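Local coordinates for protein exocyst complex component EXO70 (PDB 2B1E) that helps assemble the exocyst, the complex that tethers secretory vesicles to sites of exocytosis, and interacts with the GTPase RHO3, at residues N307-E311 with A312-T316; C370-S373 with D374-T378; Q426-K430 with S431-L435. All blocks are in the same frame, centred on the assembly; numbering follows the deposited sequence.

Overall arrangement
All three contacts lie in the C-terminal family region of EXO70, an elongated, mainly helical chain without strands, and they follow one another in sequence without overlap. Contact 1 starts helix 311-323, contact 2 is a stretch of about two and a half turns inside helix 364-391, and contact 3 joins the end of helix 410-429 to the short helix 433-436. Their centres are 14 to 17 Å apart. Contacts 2 and 3 touch directly, I372 CG2 lying 4.0 Å from L433 CD2, whereas contact 1 keeps about 5 Å between nearest atoms from each of the others. Helix starts, turns and ends thus come together in a single patch of the helical rod that serves in vesicle tethering.

Contact 1: N307-E311 with A312-T316; sequences NGVTE and ATVDT
T310 meets A312 and T313 through its hydroxyl at the start of helix 311-323, where it is the N-cap residue. Its OG1 takes two weak bonds from first-turn amides: T313 N at 3.3 Å, fairly straight at 162°, and A312 N, also 3.3 Å away but bent to 120°. The chi1 of 69° sets OG1 between the backbone N and the carbonyl carbon, so that the oxygen faces the first turn while CG2 is kept to the side of the backbone N. The hydroxyl also rests on the methyl of A312, with OG1 3.5 Å from CB.

The backbone carries the stronger bonds. V314 N donates to T310 O at 3.0 Å, nearly straight and in the carbonyl plane, and D315 N reaches E311 O at 2.8 Å. The helical repeat is therefore established from the cap residue onward.

V309, just before the cap, and V314 form a hydrophobic staple across it. V309 CG1 lies 3.9 Å from V314 CG2 and also approaches T313, the side chains crossing at about a right angle. V314 CG2 also comes close to the T310 carbonyl, 3.3 Å from its O.

Further out, neighbouring helices position these residues. Helix 410-429 receives T310 on F416 and N420, and N420 ND2 is hydrogen-bonded to T313 OG1; on helix 268-299, R292 forms a salt bridge with D315. One turn into the helix, A312 O accepts from both T316 N and T316 OG1, which come from opposite faces of its carbonyl plane, the hydroxyl standing above that plane at 2.8 Å from A312 O.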
loop_
_atom_site.group_PDB
_atom_site.type_symbol
_atom_site.label_atom_id
_atom_site.label_comp_id
_atom_site.label_asym_id
_atom_site.label_seq_id
_atom_site.Cartn_x
_atom_site.Cartn_y
_atom_site.Cartn_z
ATOM N N ASN A 307 33.814 -8.186 11.211
ATOM C CA ASN A 307 33.214 -6.955 10.711
ATOM C C ASN A 307 32.378 -7.167 9.462
ATOM O O ASN A 307 32.417 -6.353 8.547
ATOM C CB ASN A 307 34.316 -5.943 10.403
ATOM C CG ASN A 307 35.114 -5.577 11.625
ATOM O OD1 ASN A 307 34.585 -4.987 12.557
ATOM N ND2 ASN A 307 36.392 -5.931 11.631
ATOM N N GLY A 308 31.606 -8.246 9.440
ATOM C CA GLY A 308 30.789 -8.541 8.277
ATOM C C GLY A 308 29.340 -8.107 8.363
ATOM O O GLY A 308 28.956 -7.324 9.240
ATOM N N VAL A 309 28.538 -8.631 7.440
ATOM C CA VAL A 309 27.114 -8.326 7.362
ATOM C C VAL A 309 26.401 -8.775 8.639
ATOM O O VAL A 309 26.661 -9.870 9.146
ATOM C CB VAL A 309 26.459 -9.042 6.152
ATOM C CG1 VAL A 309 24.990 -8.652 6.045
ATOM C CG2 VAL A 309 27.187 -8.677 4.871
ATOM N N THR A 310 25.514 -7.933 9.162
ATOM C CA THR A 310 24.781 -8.284 10.376
ATOM C C THR A 310 23.358 -8.703 10.040
ATOM O O THR A 310 22.866 -8.463 8.932
ATOM C CB THR A 310 24.671 -7.104 11.360
ATOM O OG1 THR A 310 23.813 -6.105 10.798
ATOM C CG2 THR A 310 26.043 -6.498 11.646
ATOM N N GLU A 311 22.689 -9.312 11.012
ATOM C CA GLU A 311 21.318 -9.746 10.814
ATOM C C GLU A 311 20.403 -8.539 10.666
ATOM O O GLU A 311 19.360 -8.625 10.027
ATOM C CB GLU A 311 20.879 -10.635 11.980
ATOM C CG GLU A 311 21.766 -11.878 12.130
ATOM C CD GLU A 311 21.273 -12.852 13.191
ATOM O OE1 GLU A 311 21.201 -12.462 14.381
ATOM O OE2 GLU A 311 20.964 -14.012 12.829
ATOM N N ALA A 312 20.794 -7.408 11.248
ATOM C CA ALA A 312 19.990 -6.195 11.139
ATOM C C ALA A 312 19.899 -5.856 9.658
ATOM O O ALA A 312 18.828 -5.569 9.135
ATOM C CB ALA A 312 20.646 -5.039 11.904
ATOM N N THR A 313 21.037 -5.919 8.983
ATOM C CA THR A 313 21.107 -5.616 7.562
ATOM C C THR A 313 20.323 -6.645 6.750
ATOM O O THR A 313 19.506 -6.281 5.904
ATOM C CB THR A 313 22.582 -5.563 7.102
ATOM O OG1 THR A 313 23.239 -4.488 7.788
ATOM C CG2 THR A 313 22.685 -5.336 5.600
ATOM N N VAL A 314 20.564 -7.926 7.016
ATOM C CA VAL A 314 19.855 -8.984 6.308
ATOM C C VAL A 314 18.350 -8.752 6.443
ATOM O O VAL A 314 17.630 -8.744 5.453
ATOM C CB VAL A 314 20.199 -10.385 6.876
ATOM C CG1 VAL A 314 19.455 -11.461 6.093
ATOM C CG2 VAL A 314 21.697 -10.631 6.795
ATOM N N ASP A 315 17.886 -8.542 7.671
ATOM C CA ASP A 315 16.466 -8.317 7.926
ATOM C C ASP A 315 15.930 -7.070 7.235
ATOM O O ASP A 315 14.875 -7.105 6.600
ATOM C CB ASP A 315 16.208 -8.194 9.429
ATOM C CG ASP A 315 14.725 -8.095 9.765
ATOM O OD1 ASP A 315 14.037 -9.139 9.728
ATOM O OD2 ASP A 315 14.246 -6.975 10.058
ATOM N N THR A 316 16.654 -5.963 7.371
ATOM C CA THR A 316 16.228 -4.706 6.770
ATOM C C THR A 316 16.031 -4.793 5.257
ATOM O O THR A 316 15.055 -4.261 4.729
ATOM C CB THR A 316 17.231 -3.566 7.082
ATOM O OG1 THR A 316 17.303 -3.370 8.499
ATOM C CG2 THR A 316 16.780 -2.260 6.438
#

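Contact 2: C370-S373 with D374-T378; sequences CFIS and DCIDT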
loop_
_atom_site.group_PDB
_atom_site.type_symbol
_atom_site.label_atom_id
_atom_site.label_comp_id
_atom_site.label_asym_id
_atom_site.label_seq_id
_atom_site.Cartn_x
_atom_site.Cartn_y
_atom_site.Cartn_z
ATOM N N CYS A 370 12.556 8.383 -1.467
ATOM C CA CYS A 370 13.107 8.995 -0.268
ATOM C C CYS A 370 13.000 8.014 0.894
ATOM O O CYS A 370 13.949 7.838 1.660
ATOM C CB CYS A 370 12.361 10.291 0.065
ATOM S SG CYS A 370 13.170 11.308 1.335
ATOM N N PHE A 371 11.843 7.370 1.018
ATOM C CA PHE A 371 11.617 6.397 2.082
ATOM C C PHE A 371 12.654 5.279 2.060
ATOM O O PHE A 371 13.205 4.914 3.094
ATOM C CB PHE A 371 10.224 5.768 1.956
ATOM C CG PHE A 371 10.012 4.596 2.872
ATOM C CD1 PHE A 371 9.927 4.778 4.247
ATOM C CD2 PHE A 371 9.953 3.304 2.361
ATOM C CE1 PHE A 371 9.789 3.691 5.104
ATOM C CE2 PHE A 371 9.816 2.205 3.212
ATOM C CZ PHE A 371 9.735 2.401 4.588
ATOM N N ILE A 372 12.904 4.719 0.881
ATOM C CA ILE A 372 13.871 3.638 0.772
ATOM C C ILE A 372 15.254 4.153 1.151
ATOM O O ILE A 372 15.978 3.503 1.903
ATOM C CB ILE A 372 13.918 3.067 -0.659
ATOM C CG1 ILE A 372 12.497 2.730 -1.130
ATOM C CG2 ILE A 372 14.803 1.832 -0.701
ATOM C CD1 ILE A 372 11.698 1.890 -0.155
ATOM N N SER A 373 15.605 5.324 0.626
ATOM C CA SER A 373 16.896 5.942 0.905
ATOM C C SER A 373 17.006 6.267 2.393
ATOM O O SER A 373 18.071 6.114 2.988
ATOM C CB SER A 373 17.069 7.219 0.069
ATOM O OG SER A 373 17.282 6.920 -1.307
ATOM N N ASP A 374 15.904 6.708 2.991
ATOM C CA ASP A 374 15.902 7.030 4.416
ATOM C C ASP A 374 16.143 5.762 5.232
ATOM O O ASP A 374 16.842 5.794 6.246
ATOM C CB ASP A 374 14.572 7.666 4.827
ATOM C CG ASP A 374 14.497 9.139 4.474
ATOM O OD1 ASP A 374 15.502 9.689 3.977
ATOM O OD2 ASP A 374 13.430 9.750 4.701
ATOM N N CYS A 375 15.570 4.651 4.777
ATOM C CA CYS A 375 15.733 3.368 5.451
ATOM C C CYS A 375 17.191 2.913 5.440
ATOM O O CYS A 375 17.715 2.446 6.456
ATOM C CB CYS A 375 14.861 2.295 4.782
ATOM S SG CYS A 375 13.098 2.334 5.243
ATOM N N ILE A 376 17.843 3.038 4.286
ATOM C CA ILE A 376 19.236 2.633 4.165
ATOM C C ILE A 376 20.126 3.570 4.978
ATOM O O ILE A 376 21.103 3.128 5.578
ATOM C CB ILE A 376 19.667 2.594 2.684
ATOM C CG1 ILE A 376 18.839 1.529 1.955
ATOM C CG2 ILE A 376 21.147 2.252 2.568
ATOM C CD1 ILE A 376 18.959 1.582 0.443
ATOM N N ASP A 377 19.780 4.857 5.016
ATOM C CA ASP A 377 20.548 5.814 5.812
ATOM C C ASP A 377 20.445 5.434 7.289
ATOM O O ASP A 377 21.434 5.467 8.033
ATOM C CB ASP A 377 19.996 7.236 5.660
ATOM C CG ASP A 377 20.532 7.959 4.437
ATOM O OD1 ASP A 377 21.453 7.441 3.771
ATOM O OD2 ASP A 377 20.023 9.066 4.153
ATOM N N THR A 378 19.231 5.094 7.714
ATOM C CA THR A 378 18.980 4.735 9.103
ATOM C C THR A 378 19.755 3.487 9.495
ATOM O O THR A 378 20.289 3.403 10.597
ATOM C CB THR A 378 17.466 4.519 9.348
ATOM O OG1 THR A 378 16.760 5.703 8.954
ATOM C CG2 THR A 378 17.192 4.233 10.827
HETATM O O HOH W 1 20.451 6.128 1.293
#
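A cysteine sulfur-aromatic contact marks this buried stretch of helix 364-391, where C375 lies one turn on from F371. The C375 SG stands over one face of the F371 ring, 3.8 Å from its centroid and 25° off the ring normal. It is displaced toward the rim, so CZ of F371 is the ring atom nearest to SG, at 3.4 Å. F371 has CG anti to the backbone N (chi1 170°), whereas C375 has SG anti to its carbonyl carbon (chi1 -79°); together these torsions bring the sulfur back over the ring. F286 and W342 also meet the F371 ring edge-to-face, and C375 packs on I290 and I293 of helix 268-299.

A second side of the helix is apolar: I372 CG2 and I376 CD1 make a looser contact at 4.3 Å, and I376 continues onto L421 and V424 of helix 410-429.

A third side is charged. C370 SG lies 3.7 Å from D374 OD2, but the carboxylate of D374 finds its main partners outside this stretch, in salt bridges with R339 and R444 and a hydrogen bond from W342. D377 shares R444 and accepts from T353 N. These basic and N-H groups probably stabilise the negative charge of two aspartates buried a turn apart.

The backbone beneath is regular helix. D374 N donates to C370 O at 2.6 Å, nearly along the C=O axis, and D377 N donates to S373 O. That last carbonyl has a second donor: a water bridges one turn, giving one hydrogen to S373 O at 2.9 Å and the other to D377 OD1 at 3.0 Å.

Contact 3: Q426-K430 with S431-L435; sequences QIVEK and SELNL
A serine-capped turn links the C-terminal end of helix 410-429 to the short helix 433-436. The hydroxyl of S431 reaches back to donate to I427 O at 2.7 Å, lying in the carbonyl plane, and the same OG weakly accepts from L433 N at 3.3 Å. With chi1 at 63°, OG sits between the backbone N and carbonyl carbon, where it can serve both helices. S431 N adds a bond to V428 O at 3.2 Å, coming from well above the carbonyl plane. Replacing S431 by alanine removes the hydroxyl, which is likely to leave I427 O without that donor and L433 N without its weak cap, and the turn less firmly fixed.

V428 packs alongside the next helix, CG1 lying 3.7 Å from N434 CA and 4.2 Å from L433 CB. At the outer end, K430 folds back so that NZ donates to Q426 O at 2.7 Å; its salt bridge to E429 is long. Helix 311-323 borders the turn, touching I427 through M317, S431 through R321 and L433 through L320, while V428 rests on L437, just past helix 433-436.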
loop_
_atom_site.group_PDB
_atom_site.type_symbol
_atom_site.label_atom_id
_atom_site.label_comp_id
_atom_site.label_asym_id
_atom_site.label_seq_id
_atom_site.Cartn_x
_atom_site.Cartn_y
_atom_site.Cartn_z
ATOM N N GLN A 426 23.660 -5.043 -3.325
ATOM C CA GLN A 426 23.410 -6.272 -4.063
ATOM C C GLN A 426 21.916 -6.579 -4.113
ATOM O O GLN A 426 21.382 -6.968 -5.159
ATOM C CB GLN A 426 24.156 -7.439 -3.406
ATOM C CG GLN A 426 25.663 -7.256 -3.380
ATOM C CD GLN A 426 26.382 -8.412 -2.726
ATOM O OE1 GLN A 426 25.958 -8.914 -1.685
ATOM N NE2 GLN A 426 27.491 -8.837 -3.324
ATOM N N ILE A 427 21.242 -6.397 -2.984
ATOM C CA ILE A 427 19.811 -6.663 -2.902
ATOM C C ILE A 427 18.985 -5.614 -3.640
ATOM O O ILE A 427 17.859 -5.885 -4.064
ATOM C CB ILE A 427 19.364 -6.777 -1.430
ATOM C CG1 ILE A 427 19.888 -8.097 -0.859
ATOM C CG2 ILE A 427 17.840 -6.695 -1.316
ATOM C CD1 ILE A 427 19.597 -8.304 0.600
ATOM N N VAL A 428 19.546 -4.418 -3.799
ATOM C CA VAL A 428 18.859 -3.359 -4.525
ATOM C C VAL A 428 18.955 -3.677 -6.019
ATOM O O VAL A 428 17.971 -3.601 -6.747
ATOM C CB VAL A 428 19.506 -1.977 -4.267
ATOM C CG1 VAL A 428 19.052 -0.983 -5.326
ATOM C CG2 VAL A 428 19.118 -1.469 -2.882
ATOM N N GLU A 429 20.153 -4.052 -6.447
ATOM C CA GLU A 429 20.449 -4.382 -7.836
ATOM C C GLU A 429 19.673 -5.577 -8.389
ATOM O O GLU A 429 19.511 -5.710 -9.605
ATOM C CB GLU A 429 21.949 -4.652 -7.973
ATOM C CG GLU A 429 22.419 -5.032 -9.367
ATOM C CD GLU A 429 23.898 -5.392 -9.394
ATOM O OE1 GLU A 429 24.722 -4.569 -8.933
ATOM O OE2 GLU A 429 24.237 -6.497 -9.874
ATOM N N LYS A 430 19.191 -6.441 -7.503
ATOM C CA LYS A 430 18.467 -7.634 -7.927
ATOM C C LYS A 430 16.968 -7.577 -7.689
ATOM O O LYS A 430 16.284 -8.587 -7.833
ATOM C CB LYS A 430 19.036 -8.853 -7.209
ATOM C CG LYS A 430 20.513 -9.043 -7.443
ATOM C CD LYS A 430 21.169 -9.762 -6.281
ATOM C CE LYS A 430 22.677 -9.719 -6.430
ATOM N NZ LYS A 430 23.123 -8.341 -6.781
ATOM N N SER A 431 16.455 -6.410 -7.326
ATOM C CA SER A 431 15.032 -6.280 -7.068
ATOM C C SER A 431 14.432 -5.023 -7.674
ATOM O O SER A 431 15.122 -4.235 -8.317
ATOM C CB SER A 431 14.771 -6.278 -5.563
ATOM O OG SER A 431 15.386 -5.163 -4.945
ATOM N N GLU A 432 13.133 -4.846 -7.454
ATOM C CA GLU A 432 12.417 -3.689 -7.963
ATOM C C GLU A 432 12.992 -2.432 -7.321
ATOM O O GLU A 432 12.795 -1.321 -7.813
ATOM C CB GLU A 432 10.928 -3.803 -7.624
ATOM C CG GLU A 432 10.050 -2.807 -8.365
ATOM C CD GLU A 432 9.892 -3.158 -9.836
ATOM O OE1 GLU A 432 9.246 -4.182 -10.140
ATOM O OE2 GLU A 432 10.417 -2.414 -10.688
ATOM N N LEU A 433 13.705 -2.614 -6.216
ATOM C CA LEU A 433 14.304 -1.489 -5.512
ATOM C C LEU A 433 15.194 -0.679 -6.445
ATOM O O LEU A 433 15.209 0.549 -6.388
ATOM C CB LEU A 433 15.113 -1.983 -4.305
ATOM C CG LEU A 433 14.286 -2.557 -3.147
ATOM C CD1 LEU A 433 15.213 -3.127 -2.079
ATOM C CD2 LEU A 433 13.382 -1.461 -2.565
ATOM N N ASN A 434 15.919 -1.375 -7.316
ATOM C CA ASN A 434 16.823 -0.718 -8.255
ATOM C C ASN A 434 16.115 0.345 -9.091
ATOM O O ASN A 434 16.635 1.449 -9.280
ATOM C CB ASN A 434 17.473 -1.759 -9.173
ATOM C CG ASN A 434 18.709 -1.222 -9.874
ATOM O OD1 ASN A 434 19.463 -0.436 -9.300
ATOM N ND2 ASN A 434 18.932 -1.657 -11.113
ATOM N N LEU A 435 14.923 0.018 -9.579
ATOM C CA LEU A 435 14.155 0.949 -10.395
ATOM C C LEU A 435 13.476 2.039 -9.580
ATOM O O LEU A 435 13.255 3.142 -10.077
ATOM C CB LEU A 435 13.104 0.193 -11.206
ATOM C CG LEU A 435 13.661 -0.854 -12.174
ATOM C CD1 LEU A 435 12.520 -1.446 -12.987
ATOM C CD2 LEU A 435 14.689 -0.213 -13.096
#